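Local coordinates for glycerate dehydrogenase related protein (Thermoplasma acidophilum, PDB 3GVX) that probably reduces glyoxylate or hydroxypyruvate with NAD(P)H, as a D-isomer specific 2-hydroxyacid dehydrogenase, at residues B[5-10]-B[37-42]; B[18-23]-B[272-277]; B[75-80]-B[266-271]. All coordinates share one frame; numbering follows the deposited sequence.

All three contacts lie in the domain built round the five-stranded parallel sheet, with helix 266-279 shared by contacts 2 and 3. Their centres are about 12 to 13 Å apart. F273 of contact 2 reaches contact 1, its CE1 3.9 Å from V39 CG2, and I269 of contact 3 approaches the F7 ring, CD1 to CZ 4.3 Å. Contacts 2 and 3 meet where V20 CG2 lies 4.1 Å from Q270 CG. Contact 1 joins strand ends, contact 2 packs helix 266-279 against the end of helix 11-20, and contact 3 ties it to the start of helix 79-97. The A80 side chain is about 11 Å from a bound potassium ion.

Contact 1: B[5-10]-B[37-42]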
loop_
_atom_site.group_PDB
_atom_site.type_symbol
_atom_site.label_atom_id
_atom_site.label_comp_id
_atom_site.label_asym_id
_atom_site.label_seq_id
_atom_site.Cartn_x
_atom_site.Cartn_y
_atom_site.Cartn_z
ATOM N N VAL B 5 8.560 -33.805 7.603
ATOM C CA VAL B 5 9.467 -32.744 7.225
ATOM C C VAL B 5 10.818 -33.395 7.071
ATOM O O VAL B 5 11.495 -33.739 8.040
ATOM C CB VAL B 5 9.493 -31.627 8.282
ATOM C CG1 VAL B 5 10.487 -30.537 7.865
ATOM C CG2 VAL B 5 8.085 -31.053 8.451
ATOM N N ASN B 6 11.178 -33.563 5.807
ATOM C CA ASN B 6 12.399 -34.234 5.422
ATOM C C ASN B 6 13.675 -33.419 5.439
ATOM O O ASN B 6 14.498 -33.491 4.526
ATOM C CB ASN B 6 12.220 -34.884 4.055
ATOM C CG ASN B 6 13.330 -35.846 3.738
ATOM O OD1 ASN B 6 13.834 -36.540 4.623
ATOM N ND2 ASN B 6 13.712 -35.910 2.472
ATOM N N PHE B 7 13.828 -32.636 6.490
ATOM C CA PHE B 7 15.027 -31.861 6.676
ATOM C C PHE B 7 15.093 -31.389 8.113
ATOM O O PHE B 7 14.088 -31.383 8.823
ATOM C CB PHE B 7 15.113 -30.675 5.697
ATOM C CG PHE B 7 13.890 -29.807 5.645
ATOM C CD1 PHE B 7 12.913 -30.014 4.671
ATOM C CD2 PHE B 7 13.711 -28.768 6.551
ATOM C CE1 PHE B 7 11.780 -29.204 4.599
ATOM C CE2 PHE B 7 12.575 -27.952 6.490
ATOM C CZ PHE B 7 11.610 -28.175 5.511
ATOM N N PRO B 8 16.295 -31.021 8.569
ATOM C CA PRO B 8 16.566 -30.534 9.922
ATOM C C PRO B 8 15.807 -29.224 10.112
ATOM O O PRO B 8 15.931 -28.300 9.310
ATOM C CB PRO B 8 18.087 -30.347 9.915
ATOM C CG PRO B 8 18.544 -31.318 8.842
ATOM C CD PRO B 8 17.535 -31.083 7.784
ATOM N N ALA B 9 14.999 -29.154 11.159
ATOM C CA ALA B 9 14.220 -27.953 11.409
ATOM C C ALA B 9 14.305 -27.588 12.880
ATOM O O ALA B 9 14.304 -28.459 13.741
ATOM C CB ALA B 9 12.773 -28.186 10.995
ATOM N N ASP B 10 14.396 -26.302 13.183
ATOM C CA ASP B 10 14.467 -25.934 14.584
ATOM C C ASP B 10 13.111 -25.716 15.229
ATOM O O ASP B 10 12.056 -25.990 14.632
ATOM C CB ASP B 10 15.342 -24.700 14.788
ATOM C CG ASP B 10 14.893 -23.520 13.964
ATOM O OD1 ASP B 10 13.732 -23.081 14.100
ATOM O OD2 ASP B 10 15.708 -23.025 13.167
ATOM N N ALA B 37 1.870 -36.394 3.454
ATOM C CA ALA B 37 2.506 -35.188 2.992
ATOM C C ALA B 37 3.948 -35.129 3.432
ATOM O O ALA B 37 4.309 -35.507 4.553
ATOM C CB ALA B 37 1.740 -33.975 3.484
ATOM N N GLN B 38 4.781 -34.672 2.515
ATOM C CA GLN B 38 6.197 -34.544 2.776
ATOM C C GLN B 38 6.636 -33.144 2.391
ATOM O O GLN B 38 6.330 -32.661 1.301
ATOM C CB GLN B 38 6.973 -35.582 1.969
ATOM C CG GLN B 38 8.427 -35.681 2.330
ATOM C CD GLN B 38 9.092 -36.841 1.626
ATOM O OE1 GLN B 38 8.685 -37.992 1.789
ATOM N NE2 GLN B 38 10.111 -36.550 0.834
ATOM N N VAL B 39 7.337 -32.479 3.297
ATOM C CA VAL B 39 7.834 -31.140 3.022
ATOM C C VAL B 39 9.323 -31.325 2.794
ATOM O O VAL B 39 10.003 -31.961 3.590
ATOM C CB VAL B 39 7.597 -30.192 4.212
ATOM C CG1 VAL B 39 8.007 -28.775 3.829
ATOM C CG2 VAL B 39 6.134 -30.256 4.648
ATOM N N ILE B 40 9.831 -30.770 1.706
ATOM C CA ILE B 40 11.223 -30.957 1.373
ATOM C C ILE B 40 11.932 -29.711 0.907
ATOM O O ILE B 40 11.334 -28.669 0.666
ATOM C CB ILE B 40 11.360 -31.976 0.220
ATOM C CG1 ILE B 40 10.901 -31.314 -1.083
ATOM C CG2 ILE B 40 10.485 -33.208 0.474
ATOM C CD1 ILE B 40 11.130 -32.143 -2.344
ATOM N N LYS B 41 13.235 -29.856 0.766
ATOM C CA LYS B 41 14.059 -28.810 0.224
ATOM C C LYS B 41 14.552 -29.349 -1.109
ATOM O O LYS B 41 14.137 -28.884 -2.156
ATOM C CB LYS B 41 15.235 -28.509 1.142
ATOM C CG LYS B 41 14.836 -27.887 2.447
ATOM C CD LYS B 41 16.056 -27.415 3.185
ATOM C CE LYS B 41 15.685 -26.761 4.484
ATOM N NZ LYS B 41 16.899 -26.228 5.157
ATOM N N ASP B 42 15.392 -30.373 -1.054
ATOM C CA ASP B 42 15.958 -30.950 -2.255
ATOM C C ASP B 42 15.617 -32.397 -2.520
ATOM O O ASP B 42 15.564 -32.823 -3.656
ATOM C CB ASP B 42 17.466 -30.788 -2.215
ATOM C CG ASP B 42 17.879 -29.346 -2.061
ATOM O OD1 ASP B 42 19.001 -29.088 -1.587
ATOM O OD2 ASP B 42 17.081 -28.459 -2.416
HETATM O O HOH W 1 14.516 -32.402 1.632
#
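V5 and V39 form a parallel bridge, CA to CA 4.8 Å, and N6 N donates to V39 O at 3.0 Å, almost in line with the carbonyl bond (C=O...N 169°). Beyond that bond the chains diverge, and water 1 spans them by donating to N6 O and accepting from K41 N. The F7 ring is sandwiched: V5 CG1 sits over the centre of one face, and K41 CE lies against the opposite face, nearer the rim, in a CH-pi contact 3.8 Å from the centroid. I40 N lies at the ring edge, in plane, while CE1 packs 3.9 Å from V39 CG1. With CG between the backbone N and the carbonyl carbon (chi1 51°), the ring folds back over the strand end. This is the strand-end region of a flavodoxin-like parallel sheet, in which strand 3-5 runs between 26-28 and 37-40. Cut back to an alanine, the F7 position would probably leave a gap between V5 CG1 and K41 CE and strip the lysine chain of its aromatic partner. V5 CG2 and V39 CG2, 4.3 Å apart, lie on the sheet face that F273 of helix 266-279 covers. N6 ND2 is hydrogen-bonded to R43 O.

Contact 2: B[18-23]-B[272-277]; sequences KTVLDG and AFENVR
V20 and L21, where helix 11-20 runs out, push two neighbouring bumps against helix 266-279. V20 CG1 settles into a shallow hollow walled by F273, E274 and R277: it lies 3.7 Å from E274 CG and 4.0 Å from F273 CB, with the CB of R277 closing the far side. CG2 of the same valine also leans on E274 CG, so the aliphatic stem of the glutamate, crossing V20 at about a right angle, meets both of its methyls. A chi1 of 171° at V20 turns CG1 away from its own backbone N and sets it against the backbone of F273 and E274.

L21, the first residue to leave helical angles, fills the next hollow with a split tip. CD2 packs 3.6 Å from R277 CB and 4.0 Å from V276 CG1, and it also rests on the carbonyl O of F273. CD1 turns the other way and packs 3.8 Å from F273 CD1, where leucine and phenylalanine cross roughly at right angles. F273 and R277, one turn apart, thus form a ridge that the valine and the leucine straddle.

The R277 side chain, bent at chi2 and chi3, reaches across past L21 to the end of helix 11-20. Its NH1 makes a weak, long hydrogen bond to V20 O (3.4 Å), while NH2 forms a salt bridge with E281; the carboxylate of D22 is near NH1 but beyond salt-bridge distance. Past L21, the F273 ring continues inward to V13, I16 and A17 of helix 11-20, and V276 touches M52 and Q54 of strand 52-55. Packing of a C-terminal helix beside the first helix on one face of the parallel sheet is typical of the flavodoxin-like substrate-binding domain of D-2-hydroxyacid dehydrogenases, assembled from both ends of the chain.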
loop_
_atom_site.group_PDB
_atom_site.type_symbol
_atom_site.label_atom_id
_atom_site.label_comp_id
_atom_site.label_asym_id
_atom_site.label_seq_id
_atom_site.Cartn_x
_atom_site.Cartn_y
_atom_site.Cartn_z
ATOM N N LYS B 18 3.481 -26.495 14.136
ATOM C CA LYS B 18 2.370 -26.906 15.004
ATOM C C LYS B 18 1.210 -25.936 14.955
ATOM O O LYS B 18 0.068 -26.340 15.137
ATOM C CB LYS B 18 2.754 -27.061 16.486
ATOM C CG LYS B 18 4.200 -27.356 16.806
ATOM C CD LYS B 18 4.361 -27.955 18.225
ATOM C CE LYS B 18 3.751 -27.103 19.374
ATOM N NZ LYS B 18 3.416 -25.672 19.052
ATOM N N THR B 19 1.466 -24.653 14.734
ATOM C CA THR B 19 0.329 -23.746 14.699
ATOM C C THR B 19 -0.430 -23.922 13.401
ATOM O O THR B 19 -1.639 -24.130 13.416
ATOM C CB THR B 19 0.700 -22.251 14.835
ATOM O OG1 THR B 19 1.537 -22.056 15.981
ATOM C CG2 THR B 19 -0.581 -21.420 15.006
ATOM N N VAL B 20 0.275 -23.857 12.276
ATOM C CA VAL B 20 -0.370 -24.006 10.979
ATOM C C VAL B 20 -0.967 -25.383 10.751
ATOM O O VAL B 20 -2.065 -25.506 10.225
ATOM C CB VAL B 20 0.612 -23.733 9.809
ATOM C CG1 VAL B 20 -0.048 -24.108 8.485
ATOM C CG2 VAL B 20 1.064 -22.277 9.808
ATOM N N LEU B 21 -0.238 -26.421 11.134
ATOM C CA LEU B 21 -0.711 -27.782 10.920
ATOM C C LEU B 21 -1.257 -28.452 12.172
ATOM O O LEU B 21 -1.145 -29.661 12.340
ATOM C CB LEU B 21 0.401 -28.632 10.300
ATOM C CG LEU B 21 0.774 -28.081 8.922
ATOM C CD1 LEU B 21 2.122 -28.627 8.501
ATOM C CD2 LEU B 21 -0.344 -28.398 7.924
ATOM N N ASP B 22 -1.843 -27.658 13.056
ATOM C CA ASP B 22 -2.418 -28.207 14.272
ATOM C C ASP B 22 -3.623 -29.033 13.831
ATOM O O ASP B 22 -4.578 -28.520 13.251
ATOM C CB ASP B 22 -2.778 -27.059 15.240
ATOM C CG ASP B 22 -4.272 -26.865 15.425
ATOM O OD1 ASP B 22 -4.825 -27.368 16.424
ATOM O OD2 ASP B 22 -4.895 -26.204 14.571
ATOM N N GLY B 23 -3.542 -30.335 14.072
ATOM C CA GLY B 23 -4.594 -31.246 13.658
ATOM C C GLY B 23 -4.066 -32.256 12.646
ATOM O O GLY B 23 -4.820 -32.995 12.016
ATOM N N ALA B 272 4.807 -22.379 2.990
ATOM C CA ALA B 272 4.991 -23.770 2.575
ATOM C C ALA B 272 4.066 -24.681 3.379
ATOM O O ALA B 272 3.321 -25.466 2.808
ATOM C CB ALA B 272 6.461 -24.196 2.746
ATOM N N PHE B 273 4.082 -24.558 4.701
ATOM C CA PHE B 273 3.209 -25.399 5.528
ATOM C C PHE B 273 1.746 -25.103 5.299
ATOM O O PHE B 273 0.904 -25.997 5.319
ATOM C CB PHE B 273 3.506 -25.234 7.030
ATOM C CG PHE B 273 4.845 -25.761 7.454
ATOM C CD1 PHE B 273 5.282 -27.008 7.053
ATOM C CD2 PHE B 273 5.677 -25.006 8.248
ATOM C CE1 PHE B 273 6.526 -27.483 7.430
ATOM C CE2 PHE B 273 6.913 -25.483 8.625
ATOM C CZ PHE B 273 7.334 -26.722 8.211
ATOM N N GLU B 274 1.445 -23.832 5.092
ATOM C CA GLU B 274 0.083 -23.421 4.850
ATOM C C GLU B 274 -0.463 -24.058 3.594
ATOM O O GLU B 274 -1.606 -24.500 3.574
ATOM C CB GLU B 274 -0.019 -21.898 4.788
ATOM C CG GLU B 274 0.040 -21.282 6.170
ATOM C CD GLU B 274 -0.074 -19.760 6.182
ATOM O OE1 GLU B 274 0.285 -19.109 5.183
ATOM O OE2 GLU B 274 -0.516 -19.205 7.206
ATOM N N ASN B 275 0.353 -24.139 2.551
ATOM C CA ASN B 275 -0.128 -24.764 1.335
ATOM C C ASN B 275 -0.436 -26.226 1.580
ATOM O O ASN B 275 -1.304 -26.788 0.934
ATOM C CB ASN B 275 0.873 -24.663 0.186
ATOM C CG ASN B 275 0.240 -25.012 -1.148
ATOM O OD1 ASN B 275 0.733 -25.864 -1.891
ATOM N ND2 ASN B 275 -0.869 -24.347 -1.457
ATOM N N VAL B 276 0.290 -26.844 2.504
ATOM C CA VAL B 276 0.066 -28.247 2.838
ATOM C C VAL B 276 -1.311 -28.429 3.459
ATOM O O VAL B 276 -2.058 -29.340 3.119
ATOM C CB VAL B 276 1.138 -28.762 3.819
ATOM C CG1 VAL B 276 0.664 -30.063 4.472
ATOM C CG2 VAL B 276 2.470 -28.958 3.086
ATOM N N ARG B 277 -1.626 -27.535 4.378
ATOM C CA ARG B 277 -2.898 -27.535 5.058
ATOM C C ARG B 277 -4.033 -27.264 4.074
ATOM O O ARG B 277 -5.072 -27.911 4.115
ATOM C CB ARG B 277 -2.832 -26.502 6.188
ATOM C CG ARG B 277 -3.925 -25.484 6.237
ATOM C CD ARG B 277 -4.371 -25.367 7.672
ATOM N NE ARG B 277 -5.551 -26.185 7.934
ATOM C CZ ARG B 277 -6.023 -26.461 9.144
ATOM N NH1 ARG B 277 -5.401 -25.998 10.220
ATOM N NH2 ARG B 277 -7.141 -27.166 9.275
#

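Contact 3: B[75-80]-B[266-271]; sequences CSNAGA and DIAIQL
The side-chain amide of N77 is the flat group that meets helix 266-279, and its two polar atoms touch different residues of the helix. ND2 donates to the backbone O of A268 at 2.8 Å, a somewhat bent bond (143° at the hydrogen). The acceptor is tilted from the amide plane, and the nitrogen in turn stands above the A268 carbonyl plane, 52° out of it. OD1 is set against L271, 3.5 Å from its CB, the two side chains crossing at about a right angle. The side chain leaves the N77 backbone trans to N (chi1 -178°), which brings its amide within reach of A268 O.

The first residues of helix 79-97 add an apolar patch. A80 CB packs against both L271 CD1 and I267 CG2, each 4.0 Å away, and lies farther from A268 CB. L271 CD1 also reaches the backbone, 3.6 Å from A80 N. I267 and L271 carry the packing on to Y121 of the second subunit.

N77 ND2 has a second hydrogen-bond acceptor, I56 O, in the loop after strand 52-55. A buried amide nitrogen thus spends its donors on two backbone carbonyls, which should hold the amide against turning and tie helix 266-279 by polar bonds to the loops that follow strands 52-55 and 73-75, while A80 and L271 pack beside it.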
loop_
_atom_site.group_PDB
_atom_site.type_symbol
_atom_site.label_atom_id
_atom_site.label_comp_id
_atom_site.label_asym_id
_atom_site.label_seq_id
_atom_site.Cartn_x
_atom_site.Cartn_y
_atom_site.Cartn_z
ATOM N N CYS B 75 4.215 -29.796 -5.261
ATOM C CA CYS B 75 3.891 -28.381 -5.135
ATOM C C CYS B 75 5.159 -27.617 -4.789
ATOM O O CYS B 75 6.065 -28.154 -4.158
ATOM C CB CYS B 75 2.865 -28.154 -4.027
ATOM S SG CYS B 75 1.366 -29.080 -4.226
ATOM N N SER B 76 5.225 -26.362 -5.212
ATOM C CA SER B 76 6.375 -25.541 -4.898
ATOM C C SER B 76 5.894 -24.382 -4.029
ATOM O O SER B 76 4.713 -24.282 -3.719
ATOM C CB SER B 76 7.075 -25.046 -6.174
ATOM O OG SER B 76 6.242 -24.218 -6.938
ATOM N N ASN B 77 6.807 -23.501 -3.656
ATOM C CA ASN B 77 6.469 -22.394 -2.764
ATOM C C ASN B 77 7.033 -21.047 -3.235
ATOM O O ASN B 77 8.090 -20.627 -2.782
ATOM C CB ASN B 77 6.993 -22.763 -1.376
ATOM C CG ASN B 77 6.676 -21.737 -0.326
ATOM O OD1 ASN B 77 5.560 -21.226 -0.252
ATOM N ND2 ASN B 77 7.656 -21.451 0.524
ATOM N N ALA B 78 6.307 -20.379 -4.135
ATOM C CA ALA B 78 6.734 -19.100 -4.711
ATOM C C ALA B 78 5.943 -17.858 -4.295
ATOM O O ALA B 78 6.212 -16.760 -4.775
ATOM C CB ALA B 78 6.751 -19.201 -6.245
ATOM N N GLY B 79 4.981 -18.018 -3.403
ATOM C CA GLY B 79 4.198 -16.880 -2.968
ATOM C C GLY B 79 4.939 -15.690 -2.386
ATOM O O GLY B 79 4.572 -14.555 -2.679
ATOM N N ALA B 80 5.976 -15.940 -1.582
ATOM C CA ALA B 80 6.749 -14.876 -0.933
ATOM C C ALA B 80 7.333 -13.888 -1.926
ATOM O O ALA B 80 7.367 -12.681 -1.696
ATOM C CB ALA B 80 7.868 -15.477 -0.077
ATOM N N ASP B 266 11.801 -15.263 5.874
ATOM C CA ASP B 266 11.292 -16.070 6.993
ATOM C C ASP B 266 9.871 -16.490 6.815
ATOM O O ASP B 266 9.378 -17.373 7.494
ATOM C CB ASP B 266 11.320 -15.289 8.301
ATOM C CG ASP B 266 12.688 -14.817 8.664
ATOM O OD1 ASP B 266 13.666 -15.389 8.137
ATOM O OD2 ASP B 266 12.783 -13.882 9.486
ATOM N N ILE B 267 9.206 -15.803 5.917
ATOM C CA ILE B 267 7.823 -16.040 5.645
ATOM C C ILE B 267 7.575 -17.212 4.683
ATOM O O ILE B 267 6.493 -17.802 4.682
ATOM C CB ILE B 267 7.235 -14.691 5.168
ATOM C CG1 ILE B 267 6.131 -14.263 6.137
ATOM C CG2 ILE B 267 6.906 -14.718 3.687
ATOM C CD1 ILE B 267 5.174 -15.368 6.563
ATOM N N ALA B 268 8.591 -17.554 3.890
ATOM C CA ALA B 268 8.510 -18.653 2.923
ATOM C C ALA B 268 8.147 -19.975 3.585
ATOM O O ALA B 268 7.241 -20.665 3.142
ATOM C CB ALA B 268 9.834 -18.788 2.168
ATOM N N ILE B 269 8.828 -20.304 4.677
ATOM C CA ILE B 269 8.565 -21.558 5.367
ATOM C C ILE B 269 7.128 -21.684 5.859
ATOM O O ILE B 269 6.535 -22.752 5.777
ATOM C CB ILE B 269 9.597 -21.793 6.520
ATOM C CG1 ILE B 269 9.510 -23.250 6.993
ATOM C CG2 ILE B 269 9.419 -20.767 7.634
ATOM C CD1 ILE B 269 9.957 -24.260 5.924
ATOM N N GLN B 270 6.543 -20.585 6.324
ATOM C CA GLN B 270 5.161 -20.625 6.789
ATOM C C GLN B 270 4.189 -20.851 5.651
ATOM O O GLN B 270 3.240 -21.611 5.781
ATOM C CB GLN B 270 4.790 -19.337 7.505
ATOM C CG GLN B 270 3.458 -19.412 8.213
ATOM C CD GLN B 270 3.216 -18.203 9.086
ATOM O OE1 GLN B 270 4.130 -17.716 9.754
ATOM N NE2 GLN B 270 1.984 -17.715 9.093
ATOM N N LEU B 271 4.424 -20.166 4.539
ATOM C CA LEU B 271 3.570 -20.315 3.361
ATOM C C LEU B 271 3.633 -21.760 2.863
ATOM O O LEU B 271 2.636 -22.302 2.388
ATOM C CB LEU B 271 4.002 -19.339 2.253
ATOM C CG LEU B 271 3.802 -17.844 2.565
ATOM C CD1 LEU B 271 4.617 -16.997 1.591
ATOM C CD2 LEU B 271 2.310 -17.498 2.521
#